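Local coordinates for manganese-binding protein (Chlamydia trachomatis, PDB 6NSI), which binds iron(II), manganese(II) and nickel(II), preferring iron(II), and delivers them to the membrane permease of an ABC transporter for import into the cytoplasm, at residues N8-D13 with D260-N265; S51-C56 with A119-Q124; V223-L228 with R251-P256. All blocks are in the same frame, centred on the assembly; numbering follows the deposited sequence.

How the interactions relate
Along the chain, interactions 2 and 3 both lie inside the long loop that interaction 1 closes, and they follow one another in series. Interaction 1 contributes Asp-260, one of the four residues that bind the iron(III) ion. The centres of interactions 1 and 2 are about 18 Å apart, yet their segments touch, with CG2 of Ile-11 lying 3.6 Å from CB of Phe-55. Segment 251-256 runs on toward 260-265, and the centres of interactions 1 and 3 are about 22 Å apart. Interactions 2 and 3 sit on opposite sides of the chain's centre, about 39 Å between centres. The side chain of Phe-227 is about 14 Å from the bound iron(III) ion.

Interaction 1. Residues N8-D13 with D260-N265; sequences NRMICD and DNVCDN. With FE (Fe (III) ion), chain B.
Arg-9, in the first turn of helix 9-19, reaches across to Val-262 and Asp-264, and its side chain can be followed atom by atom. CB rests on the valine, 3.7 Å from Val-262 CG2. The chain then folds back, with turns at chi2 (-70°) and chi3, and this brings the guanidinium over the other methyl: Val-262 CG1 lies 3.9 Å from Arg-9 CZ, above one face and offset toward the rim. NE donates to OD1 of Asp-13, one helical turn further on, at 2.8 Å on the carboxylate's syn side, a nearly straight bond (168°) and a salt bridge. At the tip, NH2 gives a bond of 2.8 Å to the backbone O of Asp-264, more bent at 142°, while NH1 donates to a water that also lies near this carbonyl and forms a salt bridge with Asp-30. Bonds and salt bridges together should fix the rotation of the guanidinium. Asp-13 OD2 comes within 3.3 Å of Asn-265 CA and accepts from the backbone N of Tyr-266.

Met-10 bends toward the metal end of the loop, its CE 3.5 Å from the backbone O of Asp-260. The CB of Asp-260 points away from segment 8-13, and its carboxylate binds iron(III) through both oxygens, OD1 at 2.0 Å and OD2 at 2.4 Å; His-36, His-102 and His-168 complete the site. Asn-8 caps the helix, its OD1 accepting from Ile-11 N.

Helix 9-19 thus lies between strands 3-6 and 24-27, which Cys-12 touches, and the metal-bearing loop, which leads directly into helix 266-280.

Interaction 2. Residues S51-C56 with A119-Q124; sequences SQLIFC and AALIQQ
A strand of the four-stranded parallel sheet packs here against a helix: segment 51-56 leads into strand 54-56, while the other segment, 119-124, is the last part of helix 107-124. Leu-53 and Phe-55, two residues apart, both direct their side chains at the helix, as alternation along an extended chain requires, and three helix residues, Ala-120, Leu-121 and Gln-124, receive them.

Leu-53 meets Gln-124 along its aliphatic part, the two side chains running past each other in opposite directions. Its CD1 lies 3.7 Å from Gln-124 CB and also 3.9 Å from Leu-121 CD2. The glutamine takes this course because its CG stands opposite the backbone N (chi1 176°) and the chain then bends at chi2 (78°), which lays its methylene groups against the leucine and carries the amide toward Gln-52.

At the Phe-55 ring, Ala-120 CB sits at the edge near the ring plane, 3.8 Å from Phe-55 CE2, whereas Leu-121 CG approaches obliquely, 3.8 Å from Phe-55 CZ. Ile-11 and Val-15 of helix 9-19 also touch this ring, and Leu-121 reaches Ile-18 of the same helix.

At the outer margin the two glutamine side chains cross at about a right angle, their amide planes 38° apart, without bonding directly, Gln-52 OE1 being 3.9 Å from Gln-124 NE2. A water joins them, accepting from Gln-124 NE2 at 2.6 Å and donating weakly to Gln-52 OE1.

Apolar side chains from one face of a parallel sheet, pressed into a layer of helices, are characteristic of an alpha/beta sandwich; this lobe has that build, with strand 54-56 flanked by 3-6 and 77-79.

Interaction 3. Residues V223-L228 with R251-P256; sequences VEVVFL and RLAKSP
Val-225 and Val-226 pair with Arg-251 and Leu-252 as parallel strands, and three backbone bonds fix the register. Arg-251 N donates to Glu-224 O, Val-226 N to Arg-251 O at 3.0 Å, and Ala-253 N to Val-226 O at 2.8 Å, so Arg-251 and Val-226 each bond through both N and O.

On the face shared by Val-225 and Arg-251, the arginine, extended from CG to NE, lays its guanidinium over the valine: Val-225 CB lies 3.8 Å from Arg-251 CZ, above the centre of the plane. A water lies in that plane, weakly bound to NH1, and NH2 forms a salt bridge with Glu-280 of helix 266-280. On the other face, Val-226 CG2 meets Leu-252 CD2 at 3.9 Å, and Leu-228 CD1 is 3.9 Å from Leu-252 CD1. Helix 235-242, which joins the strands in sequence, packs on this face through Val-241, making a beta-alpha-beta unit.

Beyond the strands, Ala-253 CB approaches the Phe-227 ring obliquely, 3.5 Å from Phe-227 CD2. Waters take over where direct pairing stops: one accepts from Leu-228 N at 2.9 Å and donates to Ala-253 O, and another donates to both Leu-228 O and Ser-255 O.

Glu-224 OE1 stays 4.1 Å from Arg-251 NH1, beyond a salt bridge. The chemistry implies a join made by backbone bonds, water bridges and apolar contacts, with the arginine's charge probably balanced mainly by Glu-280.

Interaction 1. Residues N8-D13 with D260-N265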
ATOM      1  N   ASN A   8      -3.460  -9.114  -5.989  1.00 31.79           N
ATOM      2  CA  ASN A   8      -2.055  -8.782  -5.733  1.00 29.02           C
ATOM      3  C   ASN A   8      -1.612  -9.439  -4.423  1.00 32.80           C
ATOM      4  O   ASN A   8      -2.409 -10.081  -3.727  1.00 29.64           O
ATOM      5  CB  ASN A   8      -1.854  -7.261  -5.706  1.00 30.66           C
ATOM      6  CG  ASN A   8      -2.660  -6.574  -4.596  1.00 28.12           C
ATOM      7  OD1 ASN A   8      -2.529  -6.900  -3.407  1.00 31.06           O
ATOM      8  ND2 ASN A   8      -3.477  -5.601  -4.983  1.00 25.86           N
ATOM      9  N   ARG A   9      -0.320  -9.265  -4.076  1.00 26.73           N
ATOM     10  CA  ARG A   9       0.236  -9.980  -2.926  1.00 28.19           C
ATOM     11  C   ARG A   9      -0.142  -9.344  -1.595  1.00 34.11           C
ATOM     12  O   ARG A   9      -0.192 -10.037  -0.568  1.00 30.98           O
ATOM     13  CB  ARG A   9       1.754 -10.070  -3.032  1.00 28.60           C
ATOM     14  CG  ARG A   9       2.227 -11.080  -4.055  1.00 30.25           C
ATOM     15  CD  ARG A   9       1.940 -12.506  -3.598  1.00 32.67           C
ATOM     16  NE  ARG A   9       2.592 -12.814  -2.331  1.00 39.43           N
ATOM     17  CZ  ARG A   9       3.900 -13.013  -2.199  1.00 40.60           C
ATOM     18  NH1 ARG A   9       4.690 -12.942  -3.260  1.00 44.33           N
ATOM     19  NH2 ARG A   9       4.423 -13.283  -1.010  1.00 35.91           N
ATOM     20  N   MET A  10      -0.392  -8.035  -1.587  1.00 30.73           N
ATOM     21  CA  MET A  10      -0.830  -7.385  -0.359  1.00 31.35           C
ATOM     22  C   MET A  10      -2.159  -7.968   0.105  1.00 35.56           C
ATOM     23  O   MET A  10      -2.386  -8.147   1.308  1.00 29.76           O
ATOM     24  CB  MET A  10      -0.920  -5.881  -0.595  1.00 27.73           C
ATOM     25  CG  MET A  10       0.438  -5.270  -0.964  1.00 24.13           C
ATOM     26  SD  MET A  10       0.805  -5.318  -2.746  1.00 25.58           S
ATOM     27  CE  MET A  10      -0.251  -3.979  -3.305  1.00 26.51           C
ATOM     28  N   ILE A  11      -3.031  -8.310  -0.848  1.00 30.72           N
ATOM     29  CA  ILE A  11      -4.250  -9.039  -0.528  1.00 33.55           C
ATOM     30  C   ILE A  11      -3.956 -10.517  -0.310  1.00 31.71           C
ATOM     31  O   ILE A  11      -4.384 -11.101   0.690  1.00 36.84           O
ATOM     32  CB  ILE A  11      -5.293  -8.831  -1.638  1.00 35.62           C
ATOM     33  CG1 ILE A  11      -5.720  -7.369  -1.674  1.00 31.90           C
ATOM     34  CG2 ILE A  11      -6.501  -9.727  -1.417  1.00 29.85           C
ATOM     35  CD1 ILE A  11      -6.379  -6.991  -2.963  1.00 29.30           C
ATOM     36  N   CYS A  12      -3.207 -11.140  -1.224  1.00 34.57           N
ATOM     37  CA  CYS A  12      -3.091 -12.601  -1.221  1.00 34.70           C
ATOM     38  C   CYS A  12      -2.488 -13.134   0.071  1.00 41.28           C
ATOM     39  O   CYS A  12      -2.913 -14.180   0.580  1.00 34.90           O
ATOM     40  CB  CYS A  12      -2.257 -13.084  -2.405  1.00 33.80           C
ATOM     41  SG  CYS A  12      -2.454 -14.889  -2.679  1.00 39.86           S
ATOM     42  N   ASP A  13      -1.487 -12.448   0.613  1.00 34.34           N
ATOM     43  CA  ASP A  13      -0.823 -12.982   1.798  1.00 36.76           C
ATOM     44  C   ASP A  13      -1.707 -12.927   3.027  1.00 35.03           C
ATOM     45  O   ASP A  13      -1.490 -13.698   3.969  1.00 39.72           O
ATOM     46  CB  ASP A  13       0.477 -12.234   2.050  1.00 30.48           C
ATOM     47  CG  ASP A  13       1.492 -12.461   0.942  1.00 40.45           C
ATOM     48  OD1 ASP A  13       1.225 -13.290   0.040  1.00 35.41           O
ATOM     49  OD2 ASP A  13       2.550 -11.811   0.967  1.00 37.06           O
ATOM     50  N   ASP A 260       4.077  -0.565  -4.317  1.00 25.96           N
ATOM     51  CA  ASP A 260       2.969  -1.205  -5.007  1.00 27.02           C
ATOM     52  C   ASP A 260       3.090  -2.721  -5.008  1.00 29.29           C
ATOM     53  O   ASP A 260       2.282  -3.409  -5.651  1.00 26.25           O
ATOM     54  CB  ASP A 260       2.876  -0.682  -6.439  1.00 27.28           C
ATOM     55  CG  ASP A 260       2.354   0.752  -6.520  1.00 29.79           C
ATOM     56  OD1 ASP A 260       1.669   1.231  -5.575  1.00 23.95           O
ATOM     57  OD2 ASP A 260       2.627   1.400  -7.553  1.00 25.98           O
ATOM     58  N   ASN A 261       4.087  -3.264  -4.319  1.00 25.61           N
ATOM     59  CA  ASN A 261       4.323  -4.695  -4.372  1.00 30.28           C
ATOM     60  C   ASN A 261       4.916  -5.139  -3.041  1.00 29.95           C
ATOM     61  O   ASN A 261       5.043  -4.356  -2.099  1.00 24.54           O
ATOM     62  CB  ASN A 261       5.220  -5.073  -5.561  1.00 29.49           C
ATOM     63  CG  ASN A 261       6.655  -4.538  -5.428  1.00 37.58           C
ATOM     64  OD1 ASN A 261       6.917  -3.579  -4.700  1.00 34.04           O
ATOM     65  ND2 ASN A 261       7.582  -5.145  -6.162  1.00 33.20           N
ATOM     66  N   VAL A 262       5.274  -6.415  -3.004  1.00 26.80           N
ATOM     67  CA  VAL A 262       5.775  -7.132  -1.801  1.00 32.45           C
ATOM     68  C   VAL A 262       7.176  -7.688  -2.083  1.00 36.15           C
ATOM     69  O   VAL A 262       7.432  -8.029  -3.221  1.00 34.71           O
ATOM     70  CB  VAL A 262       4.761  -8.253  -1.511  1.00 35.95           C
ATOM     71  CG1 VAL A 262       5.364  -9.547  -1.004  1.00 35.61           C
ATOM     72  CG2 VAL A 262       3.580  -7.792  -0.689  1.00 23.40           C
ATOM     73  N   CYS A 263       8.047  -7.739  -1.076  1.00 38.26           N
ATOM     74  CA  CYS A 263       9.379  -8.353  -1.266  1.00 38.47           C
ATOM     75  C   CYS A 263       9.258  -9.862  -1.033  1.00 42.61           C
ATOM     76  O   CYS A 263       9.091 -10.563  -1.997  1.00 42.78           O
ATOM     77  CB  CYS A 263      10.387  -7.774  -0.292  1.00 40.53           C
ATOM     78  SG  CYS A 263      12.087  -8.241  -0.692  1.00 47.39           S
ATOM     79  N   ASP A 264       9.198 -10.315   0.211  1.00 43.36           N
ATOM     80  CA  ASP A 264       9.005 -11.766   0.463  1.00 45.82           C
ATOM     81  C   ASP A 264       7.532 -12.040   0.776  1.00 44.20           C
ATOM     82  O   ASP A 264       6.947 -12.902   0.156  1.00 41.76           O
ATOM     83  CB  ASP A 264       9.857 -12.248   1.627  1.00 45.11           C
ATOM     84  CG  ASP A 264       9.508 -13.668   2.017  1.00 63.16           C
ATOM     85  OD1 ASP A 264       9.366 -14.500   1.105  1.00 69.67           O
ATOM     86  OD2 ASP A 264       9.354 -13.924   3.218  1.00 65.08           O
ATOM     87  N   ASN A 265       6.982 -11.287   1.718  1.00 39.70           N
ATOM     88  CA  ASN A 265       5.558 -11.375   2.123  1.00 37.38           C
ATOM     89  C   ASN A 265       5.107  -9.973   2.530  1.00 34.26           C
ATOM     90  O   ASN A 265       5.948  -9.176   2.916  1.00 31.70           O
ATOM     91  CB  ASN A 265       5.303 -12.396   3.226  1.00 36.05           C
ATOM     92  CG  ASN A 265       5.927 -11.999   4.539  1.00 42.02           C
ATOM     93  OD1 ASN A 265       5.330 -11.276   5.308  1.00 35.78           O
ATOM     94  ND2 ASN A 265       7.128 -12.474   4.794  1.00 38.64           N
TER
HETATM   95 FE    FE B 401       1.059   2.948  -6.510  1.00 24.07          FE
HETATM   96  O   HOH W   1       7.660 -13.455  -2.641  1.00 45.67           O

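Interaction 2. Residues S51-C56 with A119-Q124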
ATOM      1  N   SER A  51     -11.797 -19.773 -10.210  1.00 40.55           N
ATOM      2  CA  SER A  51     -11.792 -19.309  -8.830  1.00 43.93           C
ATOM      3  C   SER A  51     -13.203 -19.146  -8.271  1.00 42.54           C
ATOM      4  O   SER A  51     -14.176 -18.959  -9.006  1.00 40.70           O
ATOM      5  CB  SER A  51     -11.038 -17.986  -8.725  1.00 41.00           C
ATOM      6  OG  SER A  51      -9.647 -18.234  -8.745  1.00 44.39           O
ATOM      7  N   GLN A  52     -13.304 -19.219  -6.942  1.00 44.36           N
ATOM      8  CA  GLN A  52     -14.589 -19.055  -6.264  1.00 43.67           C
ATOM      9  C   GLN A  52     -14.834 -17.622  -5.817  1.00 42.23           C
ATOM     10  O   GLN A  52     -15.995 -17.214  -5.673  1.00 36.60           O
ATOM     11  CB  GLN A  52     -14.680 -19.971  -5.037  1.00 46.42           C
ATOM     12  CG  GLN A  52     -14.577 -21.465  -5.332  1.00 49.77           C
ATOM     13  CD  GLN A  52     -15.609 -21.952  -6.336  1.00 41.06           C
ATOM     14  OE1 GLN A  52     -16.788 -21.595  -6.259  1.00 42.68           O
ATOM     15  NE2 GLN A  52     -15.166 -22.776  -7.285  1.00 41.11           N
ATOM     16  N   LEU A  53     -13.763 -16.871  -5.571  1.00 43.61           N
ATOM     17  CA  LEU A  53     -13.822 -15.495  -5.103  1.00 40.90           C
ATOM     18  C   LEU A  53     -12.642 -14.760  -5.720  1.00 34.58           C
ATOM     19  O   LEU A  53     -11.560 -15.340  -5.856  1.00 38.58           O
ATOM     20  CB  LEU A  53     -13.750 -15.409  -3.570  1.00 45.07           C
ATOM     21  CG  LEU A  53     -14.940 -15.848  -2.709  1.00 41.60           C
ATOM     22  CD1 LEU A  53     -14.550 -15.851  -1.232  1.00 36.74           C
ATOM     23  CD2 LEU A  53     -16.133 -14.941  -2.958  1.00 38.22           C
ATOM     24  N   ILE A  54     -12.854 -13.498  -6.096  1.00 33.95           N
ATOM     25  CA  ILE A  54     -11.803 -12.632  -6.649  1.00 35.40           C
ATOM     26  C   ILE A  54     -11.691 -11.407  -5.754  1.00 35.40           C
ATOM     27  O   ILE A  54     -12.592 -10.556  -5.743  1.00 35.28           O
ATOM     28  CB  ILE A  54     -12.094 -12.210  -8.089  1.00 36.56           C
ATOM     29  CG1 ILE A  54     -12.155 -13.435  -9.003  1.00 36.59           C
ATOM     30  CG2 ILE A  54     -11.042 -11.209  -8.565  1.00 31.70           C
ATOM     31  CD1 ILE A  54     -12.660 -13.122 -10.405  1.00 41.12           C
ATOM     32  N   PHE A  55     -10.582 -11.302  -5.028  1.00 34.61           N
ATOM     33  CA  PHE A  55     -10.375 -10.221  -4.071  1.00 35.89           C
ATOM     34  C   PHE A  55      -9.631  -9.061  -4.741  1.00 30.32           C
ATOM     35  O   PHE A  55      -8.498  -9.226  -5.208  1.00 31.52           O
ATOM     36  CB  PHE A  55      -9.614 -10.745  -2.851  1.00 36.92           C
ATOM     37  CG  PHE A  55     -10.469 -11.543  -1.900  1.00 39.86           C
ATOM     38  CD1 PHE A  55     -10.383 -12.928  -1.864  1.00 40.46           C
ATOM     39  CD2 PHE A  55     -11.353 -10.907  -1.037  1.00 33.94           C
ATOM     40  CE1 PHE A  55     -11.168 -13.668  -0.983  1.00 47.32           C
ATOM     41  CE2 PHE A  55     -12.142 -11.643  -0.150  1.00 43.12           C
ATOM     42  CZ  PHE A  55     -12.049 -13.020  -0.128  1.00 33.88           C
ATOM     43  N   CYS A  56     -10.289  -7.898  -4.800  1.00 30.10           N
ATOM     44  CA  CYS A  56      -9.775  -6.681  -5.416  1.00 27.89           C
ATOM     45  C   CYS A  56      -9.565  -5.596  -4.375  1.00 32.44           C
ATOM     46  O   CYS A  56     -10.250  -5.552  -3.345  1.00 34.58           O
ATOM     47  CB  CYS A  56     -10.739  -6.135  -6.466  1.00 32.37           C
ATOM     48  SG  CYS A  56     -11.142  -7.331  -7.720  1.00 42.59           S
ATOM     49  N   ALA A 119     -14.610 -12.167   6.605  1.00 45.93           N
ATOM     50  CA  ALA A 119     -16.063 -12.254   6.513  1.00 44.88           C
ATOM     51  C   ALA A 119     -16.476 -12.797   5.154  1.00 50.18           C
ATOM     52  O   ALA A 119     -17.244 -13.763   5.063  1.00 53.91           O
ATOM     53  CB  ALA A 119     -16.690 -10.883   6.766  1.00 45.95           C
ATOM     54  N   ALA A 120     -15.945 -12.197   4.085  1.00 41.39           N
ATOM     55  CA  ALA A 120     -16.245 -12.652   2.734  1.00 42.61           C
ATOM     56  C   ALA A 120     -15.917 -14.129   2.557  1.00 43.09           C
ATOM     57  O   ALA A 120     -16.690 -14.874   1.942  1.00 47.48           O
ATOM     58  CB  ALA A 120     -15.463 -11.808   1.722  1.00 35.97           C
ATOM     59  N   LEU A 121     -14.760 -14.566   3.067  1.00 35.45           N
ATOM     60  CA  LEU A 121     -14.379 -15.966   2.915  1.00 36.05           C
ATOM     61  C   LEU A 121     -15.344 -16.868   3.666  1.00 55.40           C
ATOM     62  O   LEU A 121     -15.783 -17.902   3.144  1.00 49.84           O
ATOM     63  CB  LEU A 121     -12.958 -16.180   3.429  1.00 40.97           C
ATOM     64  CG  LEU A 121     -11.841 -15.845   2.453  1.00 39.07           C
ATOM     65  CD1 LEU A 121     -10.524 -15.799   3.212  1.00 41.42           C
ATOM     66  CD2 LEU A 121     -11.786 -16.836   1.305  1.00 39.14           C
ATOM     67  N   ILE A 122     -15.690 -16.475   4.891  1.00 47.99           N
ATOM     68  CA  ILE A 122     -16.593 -17.267   5.715  1.00 56.33           C
ATOM     69  C   ILE A 122     -17.973 -17.339   5.072  1.00 54.06           C
ATOM     70  O   ILE A 122     -18.649 -18.373   5.133  1.00 54.96           O
ATOM     71  CB  ILE A 122     -16.646 -16.675   7.135  1.00 49.72           C
ATOM     72  CG1 ILE A 122     -15.347 -17.001   7.885  1.00 49.74           C
ATOM     73  CG2 ILE A 122     -17.883 -17.173   7.874  1.00 55.11           C
ATOM     74  CD1 ILE A 122     -15.211 -16.319   9.228  1.00 50.57           C
ATOM     75  N   GLN A 123     -18.404 -16.248   4.434  1.00 52.84           N
ATOM     76  CA  GLN A 123     -19.700 -16.249   3.762  1.00 54.70           C
ATOM     77  C   GLN A 123     -19.714 -17.202   2.565  1.00 58.11           C
ATOM     78  O   GLN A 123     -20.760 -17.785   2.251  1.00 63.92           O
ATOM     79  CB  GLN A 123     -20.061 -14.819   3.345  1.00 50.92           C
ATOM     80  CG  GLN A 123     -21.290 -14.685   2.440  1.00 58.04           C
ATOM     81  CD  GLN A 123     -22.584 -14.457   3.219  1.00 68.01           C
ATOM     82  OE1 GLN A 123     -22.567 -13.976   4.357  1.00 63.35           O
ATOM     83  NE2 GLN A 123     -23.715 -14.812   2.608  1.00 69.24           N
ATOM     84  N   GLN A 124     -18.571 -17.389   1.899  1.00 54.68           N
ATOM     85  CA  GLN A 124     -18.517 -18.310   0.766  1.00 50.14           C
ATOM     86  C   GLN A 124     -18.346 -19.757   1.211  1.00 52.26           C
ATOM     87  O   GLN A 124     -18.825 -20.672   0.529  1.00 48.43           O
ATOM     88  CB  GLN A 124     -17.378 -17.919  -0.174  1.00 46.53           C
ATOM     89  CG  GLN A 124     -17.171 -18.874  -1.352  1.00 41.66           C
ATOM     90  CD  GLN A 124     -18.191 -18.672  -2.455  1.00 43.53           C
ATOM     91  OE1 GLN A 124     -18.828 -17.619  -2.542  1.00 44.93           O
ATOM     92  NE2 GLN A 124     -18.367 -19.691  -3.298  1.00 51.15           N
TER
HETATM   93  O   HOH W   2     -17.483 -22.105  -3.014  1.00 41.03           O

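Interaction 3. Residues V223-L228 with R251-P256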
ATOM      1  N   VAL A 223      15.056  18.416   3.954  1.00 24.33           N
ATOM      2  CA  VAL A 223      15.051  16.969   3.842  1.00 20.52           C
ATOM      3  C   VAL A 223      16.455  16.502   3.465  1.00 25.09           C
ATOM      4  O   VAL A 223      17.065  17.034   2.530  1.00 26.01           O
ATOM      5  CB  VAL A 223      14.011  16.534   2.791  1.00 18.68           C
ATOM      6  CG1 VAL A 223      14.076  15.058   2.557  1.00 20.80           C
ATOM      7  CG2 VAL A 223      12.598  16.942   3.198  1.00 18.72           C
ATOM      8  N   GLU A 224      16.977  15.494   4.173  1.00 21.71           N
ATOM      9  CA  GLU A 224      18.327  15.026   3.897  1.00 27.64           C
ATOM     10  C   GLU A 224      18.370  13.737   3.093  1.00 30.79           C
ATOM     11  O   GLU A 224      19.422  13.409   2.529  1.00 28.97           O
ATOM     12  CB  GLU A 224      19.102  14.812   5.204  1.00 32.16           C
ATOM     13  CG  GLU A 224      19.193  16.036   6.083  1.00 28.35           C
ATOM     14  CD  GLU A 224      19.631  15.672   7.495  1.00 38.30           C
ATOM     15  OE1 GLU A 224      20.578  14.864   7.639  1.00 32.20           O
ATOM     16  OE2 GLU A 224      19.004  16.155   8.457  1.00 32.11           O
ATOM     17  N   VAL A 225      17.257  13.008   3.019  1.00 27.23           N
ATOM     18  CA  VAL A 225      17.219  11.722   2.346  1.00 29.43           C
ATOM     19  C   VAL A 225      15.884  11.577   1.620  1.00 26.84           C
ATOM     20  O   VAL A 225      14.844  12.072   2.072  1.00 25.96           O
ATOM     21  CB  VAL A 225      17.462  10.574   3.363  1.00 28.55           C
ATOM     22  CG1 VAL A 225      16.540  10.735   4.550  1.00 27.00           C
ATOM     23  CG2 VAL A 225      17.315   9.207   2.702  1.00 24.27           C
ATOM     24  N   VAL A 226      15.929  10.904   0.467  1.00 22.94           N
ATOM     25  CA  VAL A 226      14.750  10.592  -0.328  1.00 25.27           C
ATOM     26  C   VAL A 226      14.733   9.083  -0.560  1.00 24.32           C
ATOM     27  O   VAL A 226      15.765   8.418  -0.503  1.00 25.77           O
ATOM     28  CB  VAL A 226      14.756  11.370  -1.660  1.00 28.33           C
ATOM     29  CG1 VAL A 226      14.900  12.871  -1.397  1.00 21.01           C
ATOM     30  CG2 VAL A 226      15.911  10.893  -2.542  1.00 25.22           C
ATOM     31  N   PHE A 227      13.553   8.542  -0.853  1.00 24.54           N
ATOM     32  CA  PHE A 227      13.361   7.095  -0.871  1.00 24.58           C
ATOM     33  C   PHE A 227      12.992   6.598  -2.268  1.00 23.25           C
ATOM     34  O   PHE A 227      11.892   6.871  -2.757  1.00 21.03           O
ATOM     35  CB  PHE A 227      12.283   6.686   0.132  1.00 24.80           C
ATOM     36  CG  PHE A 227      12.639   6.992   1.566  1.00 25.54           C
ATOM     37  CD1 PHE A 227      12.396   8.261   2.103  1.00 22.45           C
ATOM     38  CD2 PHE A 227      13.214   6.016   2.377  1.00 24.07           C
ATOM     39  CE1 PHE A 227      12.705   8.546   3.440  1.00 22.03           C
ATOM     40  CE2 PHE A 227      13.536   6.299   3.737  1.00 19.94           C
ATOM     41  CZ  PHE A 227      13.283   7.556   4.251  1.00 22.52           C
ATOM     42  N   LEU A 228      13.879   5.805  -2.858  1.00 25.40           N
ATOM     43  CA  LEU A 228      13.568   5.031  -4.055  1.00 23.42           C
ATOM     44  C   LEU A 228      12.576   3.930  -3.729  1.00 24.75           C
ATOM     45  O   LEU A 228      12.513   3.452  -2.598  1.00 22.53           O
ATOM     46  CB  LEU A 228      14.839   4.388  -4.615  1.00 24.58           C
ATOM     47  CG  LEU A 228      15.940   5.386  -4.966  1.00 23.71           C
ATOM     48  CD1 LEU A 228      17.267   4.655  -5.144  1.00 33.88           C
ATOM     49  CD2 LEU A 228      15.555   6.087  -6.238  1.00 29.82           C
ATOM     50  N   ARG A 251      20.759  12.663  -0.034  1.00 36.90           N
ATOM     51  CA  ARG A 251      21.184  11.334  -0.435  1.00 36.80           C
ATOM     52  C   ARG A 251      19.956  10.479  -0.705  1.00 35.53           C
ATOM     53  O   ARG A 251      18.833  10.829  -0.331  1.00 28.75           O
ATOM     54  CB  ARG A 251      22.040  10.684   0.647  1.00 31.75           C
ATOM     55  CG  ARG A 251      21.259  10.507   1.942  1.00 34.27           C
ATOM     56  CD  ARG A 251      22.144  10.190   3.127  1.00 38.50           C
ATOM     57  NE  ARG A 251      21.365   9.501   4.151  1.00 47.63           N
ATOM     58  CZ  ARG A 251      20.791  10.099   5.192  1.00 47.72           C
ATOM     59  NH1 ARG A 251      20.914  11.420   5.376  1.00 38.22           N
ATOM     60  NH2 ARG A 251      20.093   9.368   6.055  1.00 39.62           N
ATOM     61  N   LEU A 252      20.186   9.346  -1.363  1.00 27.26           N
ATOM     62  CA  LEU A 252      19.178   8.308  -1.533  1.00 29.47           C
ATOM     63  C   LEU A 252      19.212   7.383  -0.325  1.00 28.26           C
ATOM     64  O   LEU A 252      20.285   7.087   0.208  1.00 30.84           O
ATOM     65  CB  LEU A 252      19.433   7.494  -2.808  1.00 32.94           C
ATOM     66  CG  LEU A 252      19.634   8.180  -4.165  1.00 31.98           C
ATOM     67  CD1 LEU A 252      20.235   7.188  -5.166  1.00 38.69           C
ATOM     68  CD2 LEU A 252      18.319   8.757  -4.709  1.00 33.92           C
ATOM     69  N   ALA A 253      18.037   6.924   0.104  1.00 27.75           N
ATOM     70  CA  ALA A 253      17.996   5.962   1.195  1.00 32.87           C
ATOM     71  C   ALA A 253      18.734   4.694   0.789  1.00 31.23           C
ATOM     72  O   ALA A 253      18.839   4.367  -0.397  1.00 32.17           O
ATOM     73  CB  ALA A 253      16.551   5.645   1.581  1.00 30.24           C
ATOM     74  N   LYS A 254      19.272   3.987   1.785  1.00 30.16           N
ATOM     75  CA  LYS A 254      20.068   2.799   1.495  1.00 42.27           C
ATOM     76  C   LYS A 254      19.220   1.722   0.825  1.00 45.69           C
ATOM     77  O   LYS A 254      19.531   1.266  -0.280  1.00 50.27           O
ATOM     78  CB  LYS A 254      20.706   2.269   2.779  1.00 47.62           C
ATOM     79  CG  LYS A 254      22.065   2.875   3.116  1.00 61.84           C
ATOM     80  CD  LYS A 254      23.160   2.383   2.157  1.00 63.91           C
ATOM     81  CE  LYS A 254      24.062   3.531   1.719  1.00 59.68           C
ATOM     82  NZ  LYS A 254      24.482   3.391   0.302  1.00 54.58           N
ATOM     83  N   SER A 255      18.109   1.314   1.482  1.00 36.27           N
ATOM     84  CA  SER A 255      17.248   0.270   0.935  1.00 37.64           C
ATOM     85  C   SER A 255      16.018   0.873   0.270  1.00 31.45           C
ATOM     86  O   SER A 255      15.501   1.894   0.729  1.00 28.28           O
ATOM     87  CB  SER A 255      16.770  -0.694   2.029  1.00 35.54           C
ATOM     88  OG  SER A 255      17.802  -0.988   2.952  1.00 48.16           O
ATOM     89  N   PRO A 256      15.513   0.231  -0.785  1.00 37.12           N
ATOM     90  CA  PRO A 256      14.310   0.746  -1.450  1.00 30.28           C
ATOM     91  C   PRO A 256      13.074   0.458  -0.616  1.00 34.44           C
ATOM     92  O   PRO A 256      13.041  -0.479   0.189  1.00 28.96           O
ATOM     93  CB  PRO A 256      14.283  -0.015  -2.785  1.00 36.05           C
ATOM     94  CG  PRO A 256      14.995  -1.303  -2.505  1.00 43.34           C
ATOM     95  CD  PRO A 256      16.018  -1.009  -1.411  1.00 40.13           C
TER
HETATM   96  O   HOH W   3      22.105  13.692   3.264  1.00 35.70           O
HETATM   97  O   HOH W   4      14.270   4.009  -0.342  1.00 29.15           O
HETATM   98  O   HOH W   5      16.200   4.492  -1.626  1.00 32.19           O